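Probable thiamine pyrophosphokinase (Staphylococcus saprophyticus, PDB 3L8M) probably transfers a pyrophosphate group from ATP to thiamine, making thiamine diphosphate, as a thiamine pyrophosphokinase. Local coordinates at residues M1-L12 and Y90-G101; T41-F49 and D77-R88. All coordinates share one frame; numbering follows the deposited sequence.

Interaction 1 (M1-L12 and Y90-G101); sequences MKANLLCGNRNL and YRNIDVYGATGG. With NA (sodium ion), chain C.
Parallel strands 2-6 and 92-96 pair at the centre of the mixed sheet, from Lys-2 beside Asn-92 to Leu-6 beside Tyr-96. The backbone bonds run to and fro. Ala-3 N donates to Asn-92 O, Asp-94 N to Ala-3 O, Leu-5 N to Asp-94 O and Tyr-96 N to Leu-5 O. Cys-7 N extends the series to Tyr-96 O at 3.1 Å. At the N-terminal end of the pair, the Tyr-90 ring is held between two methyl groups. Met-1, a selenomethionine, bends at chi3 (80°) and lays CE over the Tyr-90 ring, 3.4 Å from its centroid. Its SE makes a Met-aromatic contact with the same ring. Ala-3 CB covers the opposite face, nearer the rim, 3.2 Å from Tyr-90 CD1. Strand 92-96 falls in the stretch assigned to the family's catalytic domain; strand 24-28 flanks 2-6 and 124-128 flanks 92-96. On the face carrying Lys-2, Asn-4, Asp-94 and Tyr-96, one water joins four polar groups. It donates to Asn-4 OD1 and to Asp-94 OD2, the latter at 2.6 Å, and accepts from Lys-2 NZ and Tyr-96 OH. Glu-23 forms a salt bridge with Lys-2 NZ and accepts a hydrogen bond from Asn-4 ND2. Asp-94 OD1 binds a sodium ion at 2.9 Å, together with Asn-124 O. On the other face, Leu-5 CD1 meets Ile-93 CG2 at 3.6 Å. Past the strands, Asn-11 ND2 donates to Thr-99 OG1 over 3.0 Å, with the oxygen close to the amide plane. Asp-129 is a second partner of that hydroxyl.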
loop_
_atom_site.group_PDB
_atom_site.type_symbol
_atom_site.label_atom_id
_atom_site.label_comp_id
_atom_site.label_asym_id
_atom_site.label_seq_id
_atom_site.Cartn_x
_atom_site.Cartn_y
_atom_site.Cartn_z
HETATM N N MSE A 1 -10.862 0.594 8.270
HETATM C CA MSE A 1 -9.409 0.416 8.537
HETATM C C MSE A 1 -9.271 -0.648 9.617
HETATM O O MSE A 1 -9.931 -0.570 10.649
HETATM C CB MSE A 1 -8.794 1.742 8.994
HETATM C CG MSE A 1 -7.280 1.721 9.094
HETATM SE SE MSE A 1 -6.520 3.494 9.087
HETATM C CE MSE A 1 -6.828 3.959 10.927
ATOM N N LYS A 2 -8.416 -1.638 9.368
ATOM C CA LYS A 2 -8.212 -2.751 10.288
ATOM C C LYS A 2 -6.872 -2.771 11.032
ATOM O O LYS A 2 -5.809 -2.565 10.439
ATOM C CB LYS A 2 -8.371 -4.060 9.515
ATOM C CG LYS A 2 -8.214 -5.321 10.350
ATOM C CD LYS A 2 -7.988 -6.511 9.425
ATOM C CE LYS A 2 -7.722 -7.800 10.185
ATOM N NZ LYS A 2 -7.183 -8.833 9.260
ATOM N N ALA A 3 -6.920 -3.036 12.335
ATOM C CA ALA A 3 -5.688 -3.100 13.113
ATOM C C ALA A 3 -5.570 -4.416 13.887
ATOM O O ALA A 3 -6.544 -4.903 14.463
ATOM C CB ALA A 3 -5.604 -1.916 14.076
ATOM N N ASN A 4 -4.370 -4.992 13.874
ATOM C CA ASN A 4 -4.089 -6.238 14.583
ATOM C C ASN A 4 -3.169 -5.904 15.741
ATOM O O ASN A 4 -2.176 -5.205 15.557
ATOM C CB ASN A 4 -3.363 -7.240 13.686
ATOM C CG ASN A 4 -4.179 -7.652 12.497
ATOM O OD1 ASN A 4 -5.276 -8.200 12.639
ATOM N ND2 ASN A 4 -3.651 -7.391 11.303
ATOM N N LEU A 5 -3.498 -6.395 16.928
ATOM C CA LEU A 5 -2.665 -6.158 18.102
ATOM C C LEU A 5 -2.017 -7.453 18.546
ATOM O O LEU A 5 -2.656 -8.506 18.560
ATOM C CB LEU A 5 -3.490 -5.597 19.272
ATOM C CG LEU A 5 -3.745 -4.083 19.288
ATOM C CD1 LEU A 5 -4.622 -3.688 18.106
ATOM C CD2 LEU A 5 -4.390 -3.687 20.617
ATOM N N LEU A 6 -0.738 -7.385 18.889
ATOM C CA LEU A 6 -0.056 -8.558 19.388
ATOM C C LEU A 6 0.344 -8.280 20.841
ATOM O O LEU A 6 1.049 -7.310 21.113
ATOM C CB LEU A 6 1.175 -8.868 18.541
ATOM C CG LEU A 6 1.872 -10.187 18.889
ATOM C CD1 LEU A 6 0.861 -11.327 18.812
ATOM C CD2 LEU A 6 3.044 -10.429 17.930
ATOM N N CYS A 7 -0.127 -9.118 21.763
ATOM C CA CYS A 7 0.190 -8.973 23.190
ATOM C C CYS A 7 1.231 -9.973 23.676
ATOM O O CYS A 7 1.669 -9.891 24.813
ATOM C CB CYS A 7 -1.045 -9.175 24.058
ATOM S SG CYS A 7 -2.441 -8.160 23.656
ATOM N N GLY A 8 1.613 -10.919 22.823
ATOM C CA GLY A 8 2.582 -11.924 23.217
ATOM C C GLY A 8 2.580 -13.093 22.250
ATOM O O GLY A 8 1.948 -13.004 21.198
ATOM N N ASN A 9 3.254 -14.192 22.599
ATOM C CA ASN A 9 3.333 -15.345 21.699
ATOM C C ASN A 9 2.591 -16.626 22.104
ATOM O O ASN A 9 2.887 -17.704 21.579
ATOM C CB ASN A 9 4.808 -15.676 21.429
ATOM C CG ASN A 9 5.539 -16.151 22.671
ATOM O OD1 ASN A 9 5.195 -15.772 23.794
ATOM N ND2 ASN A 9 6.564 -16.971 22.477
ATOM N N ARG A 10 1.627 -16.522 23.015
ATOM C CA ARG A 10 0.864 -17.701 23.445
ATOM C C ARG A 10 -0.396 -17.957 22.616
ATOM O O ARG A 10 -1.185 -17.046 22.372
ATOM C CB ARG A 10 0.443 -17.573 24.909
ATOM C CG ARG A 10 1.543 -17.775 25.925
ATOM C CD ARG A 10 1.019 -17.481 27.326
ATOM N NE ARG A 10 2.090 -17.508 28.311
ATOM C CZ ARG A 10 2.680 -18.620 28.738
ATOM N NH1 ARG A 10 2.292 -19.802 28.273
ATOM N NH2 ARG A 10 3.681 -18.545 29.606
ATOM N N ASN A 11 -0.567 -19.211 22.198
ATOM C CA ASN A 11 -1.725 -19.664 21.430
ATOM C C ASN A 11 -1.997 -18.893 20.138
ATOM O O ASN A 11 -3.127 -18.864 19.648
ATOM C CB ASN A 11 -2.973 -19.628 22.318
ATOM C CG ASN A 11 -2.785 -20.385 23.616
ATOM O OD1 ASN A 11 -2.227 -21.482 23.633
ATOM N ND2 ASN A 11 -3.254 -19.808 24.713
ATOM N N LEU A 12 -0.964 -18.278 19.579
ATOM C CA LEU A 12 -1.139 -17.518 18.346
ATOM C C LEU A 12 -1.460 -18.433 17.184
ATOM O O LEU A 12 -0.910 -19.534 17.090
ATOM C CB LEU A 12 0.128 -16.743 18.006
ATOM C CG LEU A 12 0.544 -15.686 19.018
ATOM C CD1 LEU A 12 1.646 -14.838 18.406
ATOM C CD2 LEU A 12 -0.658 -14.821 19.384
ATOM N N TYR A 90 -9.245 3.285 13.497
ATOM C CA TYR A 90 -9.297 1.847 13.245
ATOM C C TYR A 90 -10.670 1.357 13.714
ATOM O O TYR A 90 -11.037 1.547 14.872
ATOM C CB TYR A 90 -8.171 1.142 14.017
ATOM C CG TYR A 90 -6.788 1.331 13.404
ATOM C CD1 TYR A 90 -6.417 0.643 12.254
ATOM C CD2 TYR A 90 -5.855 2.197 13.979
ATOM C CE1 TYR A 90 -5.153 0.804 11.689
ATOM C CE2 TYR A 90 -4.585 2.373 13.416
ATOM C CZ TYR A 90 -4.244 1.668 12.271
ATOM O OH TYR A 90 -3.002 1.833 11.705
ATOM N N ARG A 91 -11.428 0.738 12.816
ATOM C CA ARG A 91 -12.771 0.269 13.150
ATOM C C ARG A 91 -12.875 -1.221 13.462
ATOM O O ARG A 91 -13.747 -1.640 14.223
ATOM C CB ARG A 91 -13.735 0.593 12.011
ATOM C CG ARG A 91 -15.191 0.491 12.410
ATOM C CD ARG A 91 -15.811 1.867 12.605
ATOM N NE ARG A 91 -16.173 2.487 11.332
ATOM C CZ ARG A 91 -17.064 1.980 10.483
ATOM N NH1 ARG A 91 -17.684 0.843 10.770
ATOM N NH2 ARG A 91 -17.345 2.612 9.348
ATOM N N ASN A 92 -12.009 -2.019 12.845
ATOM C CA ASN A 92 -11.999 -3.459 13.067
ATOM C C ASN A 92 -10.695 -3.768 13.768
ATOM O O ASN A 92 -9.628 -3.537 13.208
ATOM C CB ASN A 92 -12.069 -4.214 11.736
ATOM C CG ASN A 92 -13.377 -3.979 11.001
ATOM O OD1 ASN A 92 -14.458 -4.278 11.515
ATOM N ND2 ASN A 92 -13.286 -3.437 9.793
ATOM N N ILE A 93 -10.782 -4.273 14.997
ATOM C CA ILE A 93 -9.598 -4.595 15.782
ATOM C C ILE A 93 -9.531 -6.069 16.162
ATOM O O ILE A 93 -10.466 -6.606 16.748
ATOM C CB ILE A 93 -9.545 -3.765 17.092
ATOM C CG1 ILE A 93 -9.875 -2.292 16.808
ATOM C CG2 ILE A 93 -8.170 -3.892 17.730
ATOM C CD1 ILE A 93 -9.096 -1.696 15.681
ATOM N N ASP A 94 -8.421 -6.716 15.819
ATOM C CA ASP A 94 -8.205 -8.120 16.152
ATOM C C ASP A 94 -7.069 -8.192 17.157
ATOM O O ASP A 94 -5.937 -7.805 16.851
ATOM C CB ASP A 94 -7.822 -8.934 14.908
ATOM C CG ASP A 94 -8.981 -9.123 13.958
ATOM O OD1 ASP A 94 -10.104 -8.718 14.325
ATOM O OD2 ASP A 94 -8.772 -9.684 12.858
ATOM N N VAL A 95 -7.374 -8.676 18.358
ATOM C CA VAL A 95 -6.358 -8.800 19.392
ATOM C C VAL A 95 -5.886 -10.251 19.464
ATOM O O VAL A 95 -6.674 -11.174 19.688
ATOM C CB VAL A 95 -6.903 -8.346 20.776
ATOM C CG1 VAL A 95 -5.817 -8.485 21.838
ATOM C CG2 VAL A 95 -7.381 -6.887 20.694
ATOM N N TYR A 96 -4.591 -10.443 19.265
ATOM C CA TYR A 96 -3.987 -11.765 19.302
ATOM C C TYR A 96 -3.059 -11.766 20.494
ATOM O O TYR A 96 -2.606 -10.699 20.920
ATOM C CB TYR A 96 -3.148 -11.992 18.038
ATOM C CG TYR A 96 -3.942 -12.075 16.763
ATOM C CD1 TYR A 96 -4.391 -13.306 16.282
ATOM C CD2 TYR A 96 -4.232 -10.930 16.024
ATOM C CE1 TYR A 96 -5.105 -13.398 15.094
ATOM C CE2 TYR A 96 -4.947 -11.009 14.831
ATOM C CZ TYR A 96 -5.379 -12.250 14.372
ATOM O OH TYR A 96 -6.055 -12.350 13.182
ATOM N N GLY A 97 -2.770 -12.954 21.021
ATOM C CA GLY A 97 -1.853 -13.068 22.140
ATOM C C GLY A 97 -2.399 -12.784 23.526
ATOM O O GLY A 97 -1.631 -12.775 24.489
ATOM N N ALA A 98 -3.710 -12.575 23.645
ATOM C CA ALA A 98 -4.303 -12.271 24.942
ATOM C C ALA A 98 -4.864 -13.454 25.749
ATOM O O ALA A 98 -5.516 -13.224 26.772
ATOM C CB ALA A 98 -5.396 -11.200 24.773
ATOM N N THR A 99 -4.627 -14.695 25.308
ATOM C CA THR A 99 -5.127 -15.878 26.028
ATOM C C THR A 99 -3.978 -16.720 26.590
ATOM O O THR A 99 -2.825 -16.550 26.197
ATOM C CB THR A 99 -6.017 -16.805 25.127
ATOM O OG1 THR A 99 -5.190 -17.584 24.253
ATOM C CG2 THR A 99 -6.984 -15.987 24.278
ATOM N N GLY A 100 -4.301 -17.625 27.511
ATOM C CA GLY A 100 -3.293 -18.472 28.129
ATOM C C GLY A 100 -2.547 -17.759 29.253
ATOM O O GLY A 100 -2.847 -16.606 29.563
ATOM N N GLY A 101 -1.586 -18.447 29.870
ATOM C CA GLY A 101 -0.793 -17.839 30.941
ATOM C C GLY A 101 -1.577 -17.307 32.133
ATOM O O GLY A 101 -2.423 -18.008 32.680
HETATM NA NA NA C . -12.647 -7.435 14.396
HETATM O O HOH W 1 -11.462 -2.389 7.984
HETATM O O HOH W 2 -6.543 -10.287 11.569
HETATM O O HOH W 3 -3.405 -15.792 22.605
#

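Interaction 2 (T41-F49 and D77-R88); sequences TPQFAVGDF and DLALGIDQAVKR
Phe-44 has chi1 at 69°, which sets CG between its backbone N and carbonyl carbon and carries the ring to helix 77-87. Arg-88 runs extended from CG to NE and crosses this ring at a slant. Arg-88 CD lies 3.5 Å from Phe-44 CE2. The guanidinium makes an off-centre cation-pi contact, with Arg-88 CZ 4.4 Å from the Phe-44 ring centroid and the two planes 41° apart. Arg-88 NH1 is gripped twice from within the helix, donating to Gln-84 O at 2.9 Å and to Gln-84 OE1 at 2.8 Å, the latter close to the guanidinium plane. This helps fix its rotation against Phe-44. Gln-84 CB touches Phe-44 CZ at 3.8 Å, and Gly-81 O lies at the ring edge. The contact packs helix 77-87 on strand 44-46, an outermost strand of the mixed sheet within this chain. Strand and helix run at 150° to each other, with axes 8.5 Å apart. Nearer the helix start, Val-46 straddles the first turns. CG1 meets Asp-77 O and Leu-80 CD1, while Val-46 CG2 lies 4.0 Å from Gly-81 CA. Arg-88 NH2 reaches Arg-88 O of the third subunit, whose Met-1 packs on Phe-44.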
loop_
_atom_site.group_PDB
_atom_site.type_symbol
_atom_site.label_atom_id
_atom_site.label_comp_id
_atom_site.label_asym_id
_atom_site.label_seq_id
_atom_site.Cartn_x
_atom_site.Cartn_y
_atom_site.Cartn_z
ATOM N N THR A 41 7.151 -3.660 11.188
ATOM C CA THR A 41 7.187 -2.371 11.872
ATOM C C THR A 41 5.805 -2.017 12.415
ATOM O O THR A 41 4.865 -1.791 11.660
ATOM C CB THR A 41 7.640 -1.229 10.933
ATOM O OG1 THR A 41 8.953 -1.510 10.432
ATOM C CG2 THR A 41 7.658 0.109 11.691
ATOM N N PRO A 42 5.666 -1.968 13.741
ATOM C CA PRO A 42 4.386 -1.636 14.368
ATOM C C PRO A 42 4.008 -0.173 14.102
ATOM O O PRO A 42 4.867 0.695 14.127
ATOM C CB PRO A 42 4.658 -1.876 15.855
ATOM C CG PRO A 42 5.819 -2.835 15.859
ATOM C CD PRO A 42 6.675 -2.319 14.754
ATOM N N GLN A 43 2.730 0.080 13.826
ATOM C CA GLN A 43 2.233 1.434 13.614
ATOM C C GLN A 43 2.567 2.222 14.898
ATOM O O GLN A 43 2.850 3.418 14.861
ATOM C CB GLN A 43 0.709 1.412 13.425
ATOM C CG GLN A 43 0.212 0.607 12.228
ATOM C CD GLN A 43 0.659 1.211 10.910
ATOM O OE1 GLN A 43 0.563 2.426 10.710
ATOM N NE2 GLN A 43 1.145 0.370 10.002
ATOM N N PHE A 44 2.507 1.526 16.034
ATOM C CA PHE A 44 2.814 2.098 17.342
ATOM C C PHE A 44 2.742 1.010 18.407
ATOM O O PHE A 44 2.148 -0.040 18.189
ATOM C CB PHE A 44 1.865 3.257 17.678
ATOM C CG PHE A 44 0.444 2.850 17.943
ATOM C CD1 PHE A 44 0.073 2.311 19.175
ATOM C CD2 PHE A 44 -0.539 3.056 16.979
ATOM C CE1 PHE A 44 -1.244 1.994 19.445
ATOM C CE2 PHE A 44 -1.871 2.737 17.239
ATOM C CZ PHE A 44 -2.224 2.203 18.480
ATOM N N ALA A 45 3.351 1.253 19.556
ATOM C CA ALA A 45 3.352 0.261 20.614
ATOM C C ALA A 45 3.173 0.871 21.997
ATOM O O ALA A 45 3.566 2.011 22.241
ATOM C CB ALA A 45 4.653 -0.526 20.567
ATOM N N VAL A 46 2.576 0.093 22.896
ATOM C CA VAL A 46 2.354 0.509 24.272
ATOM C C VAL A 46 3.039 -0.545 25.131
ATOM O O VAL A 46 3.008 -1.731 24.798
ATOM C CB VAL A 46 0.852 0.513 24.631
ATOM C CG1 VAL A 46 0.664 1.013 26.051
ATOM C CG2 VAL A 46 0.073 1.375 23.654
ATOM N N GLY A 47 3.665 -0.127 26.224
ATOM C CA GLY A 47 4.320 -1.093 27.082
ATOM C C GLY A 47 5.758 -0.745 27.366
ATOM O O GLY A 47 6.391 -0.023 26.596
ATOM N N ASP A 48 6.274 -1.274 28.471
ATOM C CA ASP A 48 7.646 -1.025 28.899
ATOM C C ASP A 48 7.912 -2.255 28.028
ATOM O O ASP A 48 7.127 -3.207 28.055
ATOM C CB ASP A 48 7.896 -1.707 30.243
ATOM N N PHE A 49 9.012 -2.217 27.271
ATOM C CA PHE A 49 9.434 -3.288 26.351
ATOM C C PHE A 49 10.929 -3.106 26.676
ATOM O O PHE A 49 11.391 -1.999 26.960
ATOM C CB PHE A 49 9.106 -2.794 24.922
ATOM C CG PHE A 49 9.694 -1.451 24.571
ATOM C CD1 PHE A 49 11.026 -1.336 24.172
ATOM C CD2 PHE A 49 8.914 -0.300 24.635
ATOM C CE1 PHE A 49 11.573 -0.092 23.843
ATOM C CE2 PHE A 49 9.450 0.950 24.309
ATOM C CZ PHE A 49 10.782 1.054 23.912
ATOM N N ASP A 77 -2.242 -1.865 29.630
ATOM C CA ASP A 77 -1.561 -1.537 28.384
ATOM C C ASP A 77 -2.430 -1.891 27.179
ATOM O O ASP A 77 -2.463 -1.163 26.177
ATOM C CB ASP A 77 -0.205 -2.250 28.311
ATOM C CG ASP A 77 0.790 -1.710 29.336
ATOM O OD1 ASP A 77 0.474 -0.706 30.001
ATOM O OD2 ASP A 77 1.886 -2.277 29.478
ATOM N N LEU A 78 -3.164 -2.991 27.288
ATOM C CA LEU A 78 -4.035 -3.404 26.199
ATOM C C LEU A 78 -5.201 -2.432 26.023
ATOM O O LEU A 78 -5.614 -2.144 24.899
ATOM C CB LEU A 78 -4.586 -4.817 26.447
ATOM C CG LEU A 78 -5.638 -5.266 25.420
ATOM C CD1 LEU A 78 -5.016 -5.168 24.033
ATOM C CD2 LEU A 78 -6.126 -6.705 25.703
ATOM N N ALA A 79 -5.736 -1.922 27.131
ATOM C CA ALA A 79 -6.876 -1.011 27.044
ATOM C C ALA A 79 -6.489 0.316 26.398
ATOM O O ALA A 79 -7.301 0.940 25.715
ATOM C CB ALA A 79 -7.480 -0.780 28.434
ATOM N N LEU A 80 -5.249 0.742 26.627
ATOM C CA LEU A 80 -4.740 1.976 26.050
ATOM C C LEU A 80 -4.516 1.733 24.553
ATOM O O LEU A 80 -4.903 2.556 23.708
ATOM C CB LEU A 80 -3.417 2.368 26.721
ATOM C CG LEU A 80 -3.419 2.640 28.232
ATOM C CD1 LEU A 80 -1.991 2.869 28.717
ATOM C CD2 LEU A 80 -4.281 3.856 28.544
ATOM N N GLY A 81 -3.897 0.596 24.231
ATOM C CA GLY A 81 -3.639 0.257 22.838
ATOM C C GLY A 81 -4.912 0.303 22.024
ATOM O O GLY A 81 -4.916 0.801 20.898
ATOM N N ILE A 82 -6.000 -0.201 22.609
ATOM C CA ILE A 82 -7.309 -0.231 21.962
ATOM C C ILE A 82 -7.819 1.181 21.716
ATOM O O ILE A 82 -8.123 1.570 20.580
ATOM C CB ILE A 82 -8.341 -0.965 22.842
ATOM C CG1 ILE A 82 -7.982 -2.446 22.941
ATOM C CG2 ILE A 82 -9.748 -0.787 22.274
ATOM C CD1 ILE A 82 -8.040 -3.181 21.617
ATOM N N ASP A 83 -7.932 1.936 22.801
ATOM C CA ASP A 83 -8.394 3.308 22.730
ATOM C C ASP A 83 -7.547 4.081 21.712
ATOM O O ASP A 83 -8.079 4.820 20.879
ATOM C CB ASP A 83 -8.300 3.942 24.119
ATOM C CG ASP A 83 -8.465 5.440 24.091
ATOM O OD1 ASP A 83 -9.536 5.923 23.660
ATOM O OD2 ASP A 83 -7.513 6.134 24.507
ATOM N N GLN A 84 -6.231 3.894 21.774
ATOM C CA GLN A 84 -5.326 4.567 20.856
ATOM C C GLN A 84 -5.551 4.166 19.409
ATOM O O GLN A 84 -5.248 4.944 18.504
ATOM C CB GLN A 84 -3.872 4.295 21.236
ATOM C CG GLN A 84 -3.396 5.099 22.419
ATOM C CD GLN A 84 -3.550 6.588 22.196
ATOM O OE1 GLN A 84 -3.168 7.115 21.146
ATOM N NE2 GLN A 84 -4.102 7.282 23.189
ATOM N N ALA A 85 -6.059 2.953 19.188
ATOM C CA ALA A 85 -6.326 2.503 17.821
ATOM C C ALA A 85 -7.633 3.135 17.358
ATOM O O ALA A 85 -7.756 3.553 16.203
ATOM C CB ALA A 85 -6.425 0.979 17.746
ATOM N N VAL A 86 -8.606 3.196 18.262
ATOM C CA VAL A 86 -9.903 3.783 17.944
ATOM C C VAL A 86 -9.742 5.281 17.671
ATOM O O VAL A 86 -10.465 5.847 16.865
ATOM C CB VAL A 86 -10.941 3.540 19.093
ATOM C CG1 VAL A 86 -12.201 4.369 18.863
ATOM C CG2 VAL A 86 -11.334 2.065 19.131
ATOM N N LYS A 87 -8.782 5.918 18.334
ATOM C CA LYS A 87 -8.544 7.342 18.123
ATOM C C LYS A 87 -8.000 7.636 16.722
ATOM O O LYS A 87 -8.230 8.719 16.176
ATOM C CB LYS A 87 -7.556 7.884 19.162
ATOM C CG LYS A 87 -8.176 8.247 20.488
ATOM C CD LYS A 87 -7.165 8.936 21.400
ATOM C CE LYS A 87 -7.846 9.487 22.637
ATOM N NZ LYS A 87 -8.885 10.480 22.240
ATOM N N ARG A 88 -7.271 6.679 16.154
ATOM C CA ARG A 88 -6.688 6.844 14.821
ATOM C C ARG A 88 -7.638 6.396 13.702
ATOM O O ARG A 88 -7.271 6.386 12.526
ATOM C CB ARG A 88 -5.360 6.076 14.735
ATOM C CG ARG A 88 -4.240 6.658 15.622
ATOM C CD ARG A 88 -3.060 5.689 15.776
ATOM N NE ARG A 88 -1.893 6.297 16.416
ATOM C CZ ARG A 88 -1.863 6.769 17.662
ATOM N NH1 ARG A 88 -2.943 6.710 18.428
ATOM N NH2 ARG A 88 -0.745 7.296 18.153
#

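In the fold
The chain starts with strand 2-6, then passes through strand 24-28 and helix 30-37 to strand 44-46. Helix 54-63 and loops lead on to helix 77-87, which packs back on strand 44-46. Interaction 2 closes this shorter loop. The chain then enters strand 92-96, which pairs with strand 2-6. Interaction 1 thus closes a longer loop that holds all of interaction 2. One contact joins two central strands of the sheet, the other sets a helix against 44-46, an edge strand of that sheet within this chain. Their centres lie 11 Å apart. They meet where Tyr-90 N probably bonds to Ala-85 O at 3.1 Å, and where Leu-5 CD2 packs on Leu-78 CD1.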